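Local coordinates for putative ATP-grasp superfamily protein (PDB 3DF7) that is of unknown function but, as a putative member of the ATP-grasp superfamily, probably binds ATP and a metal ion, at residues I165-G177 against K181-F193. Sequence-based numbering, arbitrary orientation.
Sequences IEGINLSVSLAVG and KCLSVNEQIINNF
Gln-188 reaches past the Leu-170 carbonyl to Ser-171 in an antiparallel beta hairpin, whose strands 168-176 and 180-191 are the third and fourth of eight in the large antiparallel sheet of this putative ATP-grasp protein. Followed outward, the Gln-188 side chain starts with CB, 3.7 Å from Asn-169 O, the same oxygen that takes the Gln-188 backbone N-H. CG then passes 4.0 Å from Leu-170 C, a bend at chi2 (-62°) sets CD 3.9 Å from Ser-171 OG, and NE2 comes to Ser-171 OG at 2.7 Å, a weak hydrogen bond because the N-H points well off the oxygen (119°). A leucine in place of Gln-188 would probably leave Ser-171 OG without this donor and put a methyl group against a hydroxyl. Asn-186 lies beside the same hydroxyl, its CB 3.5 Å from Ser-171 OG, and the side chains of Asn-186 and Gln-188 both touch Pro-252. Val-172, Leu-174, Cys-182 and Val-185 line the other face; Val-172, Leu-174 and Val-185 pack against helix 206-220, while Leu-174 CD2 rests 4.0 Å from Cys-182 CB. Further along, a classic beta bulge sets two residues, Leu-183 and Ser-184, opposite the single Ser-173. Their two N-H groups share one acceptor: Leu-183 N approaches Ser-173 O at 2.7 Å, whereas Ser-184 N makes the longer bond, 3.3 Å to Ser-173 O, in the carbonyl plane and on a lone pair.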
# COMPACT_ATOMS: atom_id res chain seq x y z
N ILE A 165 -17.22 -10.36 -3.90
CA ILE A 165 -17.92 -9.30 -4.60
C ILE A 165 -17.45 -9.29 -6.05
O ILE A 165 -16.27 -9.14 -6.33
CB ILE A 165 -17.62 -7.93 -3.96
CG1 ILE A 165 -17.99 -7.96 -2.47
CG2 ILE A 165 -18.37 -6.84 -4.69
CD1 ILE A 165 -19.45 -8.28 -2.19
N GLU A 166 -18.40 -9.45 -6.96
CA GLU A 166 -18.09 -9.48 -8.39
C GLU A 166 -18.22 -8.09 -9.00
O GLU A 166 -19.29 -7.48 -8.94
CB GLU A 166 -19.03 -10.45 -9.10
CG GLU A 166 -18.72 -10.66 -10.57
CD GLU A 166 -19.56 -11.79 -11.17
OE1 GLU A 166 -19.48 -12.92 -10.64
OE2 GLU A 166 -20.28 -11.54 -12.16
N GLY A 167 -17.13 -7.60 -9.57
CA GLY A 167 -17.16 -6.28 -10.19
C GLY A 167 -15.79 -5.71 -10.47
O GLY A 167 -14.80 -6.43 -10.50
N ILE A 168 -15.74 -4.40 -10.68
CA ILE A 168 -14.50 -3.70 -10.98
C ILE A 168 -13.63 -3.64 -9.72
O ILE A 168 -14.09 -3.14 -8.69
CB ILE A 168 -14.79 -2.26 -11.44
CG1 ILE A 168 -15.84 -2.28 -12.55
CG2 ILE A 168 -13.51 -1.58 -11.90
CD1 ILE A 168 -16.37 -0.91 -12.93
N ASN A 169 -12.40 -4.14 -9.80
CA ASN A 169 -11.49 -4.10 -8.66
C ASN A 169 -10.67 -2.83 -8.72
O ASN A 169 -9.98 -2.56 -9.71
CB ASN A 169 -10.57 -5.33 -8.66
CG ASN A 169 -11.27 -6.58 -8.17
OD1 ASN A 169 -12.24 -7.03 -8.76
ND2 ASN A 169 -10.78 -7.14 -7.06
N LEU A 170 -10.74 -2.04 -7.66
CA LEU A 170 -10.04 -0.76 -7.61
C LEU A 170 -9.36 -0.49 -6.28
O LEU A 170 -9.50 -1.26 -5.32
CB LEU A 170 -11.04 0.37 -7.86
CG LEU A 170 -11.94 0.25 -9.09
CD1 LEU A 170 -13.15 1.16 -8.94
CD2 LEU A 170 -11.13 0.59 -10.33
N SER A 171 -8.62 0.60 -6.23
CA SER A 171 -7.97 1.04 -5.01
C SER A 171 -7.93 2.56 -5.09
O SER A 171 -7.82 3.13 -6.18
CB SER A 171 -6.55 0.46 -4.88
OG SER A 171 -5.63 1.07 -5.76
N VAL A 172 -8.07 3.22 -3.95
CA VAL A 172 -8.04 4.67 -3.90
C VAL A 172 -6.88 5.11 -3.03
O VAL A 172 -6.73 4.65 -1.90
CB VAL A 172 -9.35 5.24 -3.30
CG1 VAL A 172 -9.30 6.76 -3.27
CG2 VAL A 172 -10.54 4.77 -4.13
N SER A 173 -6.04 5.98 -3.59
CA SER A 173 -4.88 6.51 -2.89
C SER A 173 -5.31 7.82 -2.25
O SER A 173 -5.69 8.76 -2.94
CB SER A 173 -3.73 6.76 -3.86
OG SER A 173 -3.35 5.57 -4.53
N LEU A 174 -5.23 7.87 -0.92
CA LEU A 174 -5.64 9.05 -0.18
C LEU A 174 -4.53 9.65 0.66
O LEU A 174 -3.61 8.96 1.10
CB LEU A 174 -6.82 8.70 0.73
CG LEU A 174 -8.09 8.10 0.12
CD1 LEU A 174 -9.00 7.59 1.23
CD2 LEU A 174 -8.81 9.15 -0.71
N ALA A 175 -4.63 10.96 0.88
CA ALA A 175 -3.68 11.69 1.72
C ALA A 175 -4.52 12.07 2.93
O ALA A 175 -5.44 12.88 2.82
CB ALA A 175 -3.18 12.94 1.01
N VAL A 176 -4.22 11.46 4.08
CA VAL A 176 -4.97 11.71 5.30
C VAL A 176 -4.26 12.67 6.24
O VAL A 176 -3.16 12.39 6.73
CB VAL A 176 -5.24 10.39 6.06
CG1 VAL A 176 -6.16 10.64 7.26
CG2 VAL A 176 -5.87 9.38 5.12
N GLY A 177 -4.89 13.81 6.49
CA GLY A 177 -4.32 14.81 7.37
C GLY A 177 -5.44 15.59 8.04
O GLY A 177 -6.36 14.98 8.59
N LYS A 181 -7.77 13.81 1.28
CA LYS A 181 -7.71 14.20 -0.12
C LYS A 181 -7.41 13.01 -1.02
O LYS A 181 -6.54 12.20 -0.70
CB LYS A 181 -6.65 15.28 -0.29
CG LYS A 181 -6.60 15.91 -1.68
CD LYS A 181 -5.60 17.06 -1.70
CE LYS A 181 -5.64 17.83 -3.02
NZ LYS A 181 -4.69 18.97 -3.01
N CYS A 182 -8.13 12.91 -2.13
CA CYS A 182 -7.92 11.82 -3.06
C CYS A 182 -6.75 12.16 -3.96
O CYS A 182 -6.74 13.21 -4.61
CB CYS A 182 -9.15 11.57 -3.93
SG CYS A 182 -8.90 10.26 -5.15
N LEU A 183 -5.76 11.28 -3.98
CA LEU A 183 -4.57 11.49 -4.80
C LEU A 183 -4.71 10.77 -6.13
O LEU A 183 -4.24 11.26 -7.16
CB LEU A 183 -3.33 10.97 -4.07
CG LEU A 183 -3.02 11.54 -2.69
CD1 LEU A 183 -1.68 10.99 -2.23
CD2 LEU A 183 -2.98 13.07 -2.75
N SER A 184 -5.35 9.61 -6.11
CA SER A 184 -5.51 8.82 -7.32
C SER A 184 -6.48 7.67 -7.13
O SER A 184 -6.62 7.15 -6.02
CB SER A 184 -4.14 8.26 -7.73
OG SER A 184 -4.23 7.44 -8.88
N VAL A 185 -7.15 7.29 -8.20
CA VAL A 185 -8.06 6.15 -8.18
C VAL A 185 -7.43 5.19 -9.19
O VAL A 185 -7.25 5.54 -10.36
CB VAL A 185 -9.50 6.51 -8.60
CG1 VAL A 185 -10.34 5.24 -8.70
CG2 VAL A 185 -10.11 7.45 -7.57
N ASN A 186 -7.09 4.00 -8.72
CA ASN A 186 -6.42 3.01 -9.55
C ASN A 186 -7.23 1.76 -9.81
O ASN A 186 -8.05 1.34 -8.99
CB ASN A 186 -5.10 2.62 -8.89
CG ASN A 186 -4.56 3.71 -8.00
OD1 ASN A 186 -4.61 3.61 -6.76
ND2 ASN A 186 -4.05 4.77 -8.60
N GLU A 187 -6.99 1.16 -10.96
CA GLU A 187 -7.67 -0.06 -11.35
C GLU A 187 -6.73 -1.22 -11.02
O GLU A 187 -5.54 -1.14 -11.30
CB GLU A 187 -7.95 -0.01 -12.85
CG GLU A 187 -8.75 -1.17 -13.39
CD GLU A 187 -8.93 -1.06 -14.89
OE1 GLU A 187 -8.81 0.06 -15.42
OE2 GLU A 187 -9.20 -2.10 -15.53
N GLN A 188 -7.26 -2.27 -10.42
CA GLN A 188 -6.43 -3.42 -10.09
C GLN A 188 -6.73 -4.58 -11.03
O GLN A 188 -7.89 -4.86 -11.34
CB GLN A 188 -6.67 -3.85 -8.64
CG GLN A 188 -6.41 -2.78 -7.58
CD GLN A 188 -4.97 -2.28 -7.55
OE1 GLN A 188 -4.03 -3.07 -7.66
NE2 GLN A 188 -4.80 -0.98 -7.39
N ILE A 189 -5.68 -5.24 -11.50
CA ILE A 189 -5.85 -6.38 -12.38
C ILE A 189 -5.49 -7.61 -11.56
O ILE A 189 -4.34 -7.79 -11.16
CB ILE A 189 -4.95 -6.26 -13.62
CG1 ILE A 189 -5.39 -5.04 -14.45
CG2 ILE A 189 -5.03 -7.53 -14.46
CD1 ILE A 189 -4.48 -4.72 -15.63
N ILE A 190 -6.48 -8.45 -11.30
CA ILE A 190 -6.26 -9.63 -10.48
C ILE A 190 -6.27 -10.96 -11.23
O ILE A 190 -7.09 -11.18 -12.12
CB ILE A 190 -7.30 -9.68 -9.34
CG1 ILE A 190 -7.21 -8.39 -8.53
CG2 ILE A 190 -7.07 -10.90 -8.46
CD1 ILE A 190 -8.17 -8.32 -7.36
N ASN A 191 -5.35 -11.83 -10.83
CA ASN A 191 -5.21 -13.16 -11.42
C ASN A 191 -5.06 -14.15 -10.27
O ASN A 191 -4.11 -14.06 -9.48
CB ASN A 191 -3.98 -13.21 -12.33
CG ASN A 191 -3.88 -14.51 -13.11
OD1 ASN A 191 -3.83 -15.59 -12.53
ND2 ASN A 191 -3.85 -14.40 -14.44
N ASN A 192 -5.99 -15.08 -10.16
CA ASN A 192 -5.97 -16.08 -9.10
C ASN A 192 -5.93 -15.41 -7.72
O ASN A 192 -5.14 -15.79 -6.86
CB ASN A 192 -4.77 -17.02 -9.27
CG ASN A 192 -4.73 -18.12 -8.22
OD1 ASN A 192 -5.73 -18.81 -7.99
ND2 ASN A 192 -3.57 -18.30 -7.59
N PHE A 193 -6.79 -14.41 -7.53
CA PHE A 193 -6.87 -13.70 -6.26
C PHE A 193 -5.59 -12.96 -5.89
O PHE A 193 -5.39 -12.59 -4.74
CB PHE A 193 -7.24 -14.68 -5.14
CG PHE A 193 -8.52 -15.42 -5.38
CD1 PHE A 193 -9.73 -14.74 -5.40
CD2 PHE A 193 -8.51 -16.79 -5.60
CE1 PHE A 193 -10.92 -15.41 -5.65
CE2 PHE A 193 -9.70 -17.47 -5.85
CZ PHE A 193 -10.91 -16.78 -5.87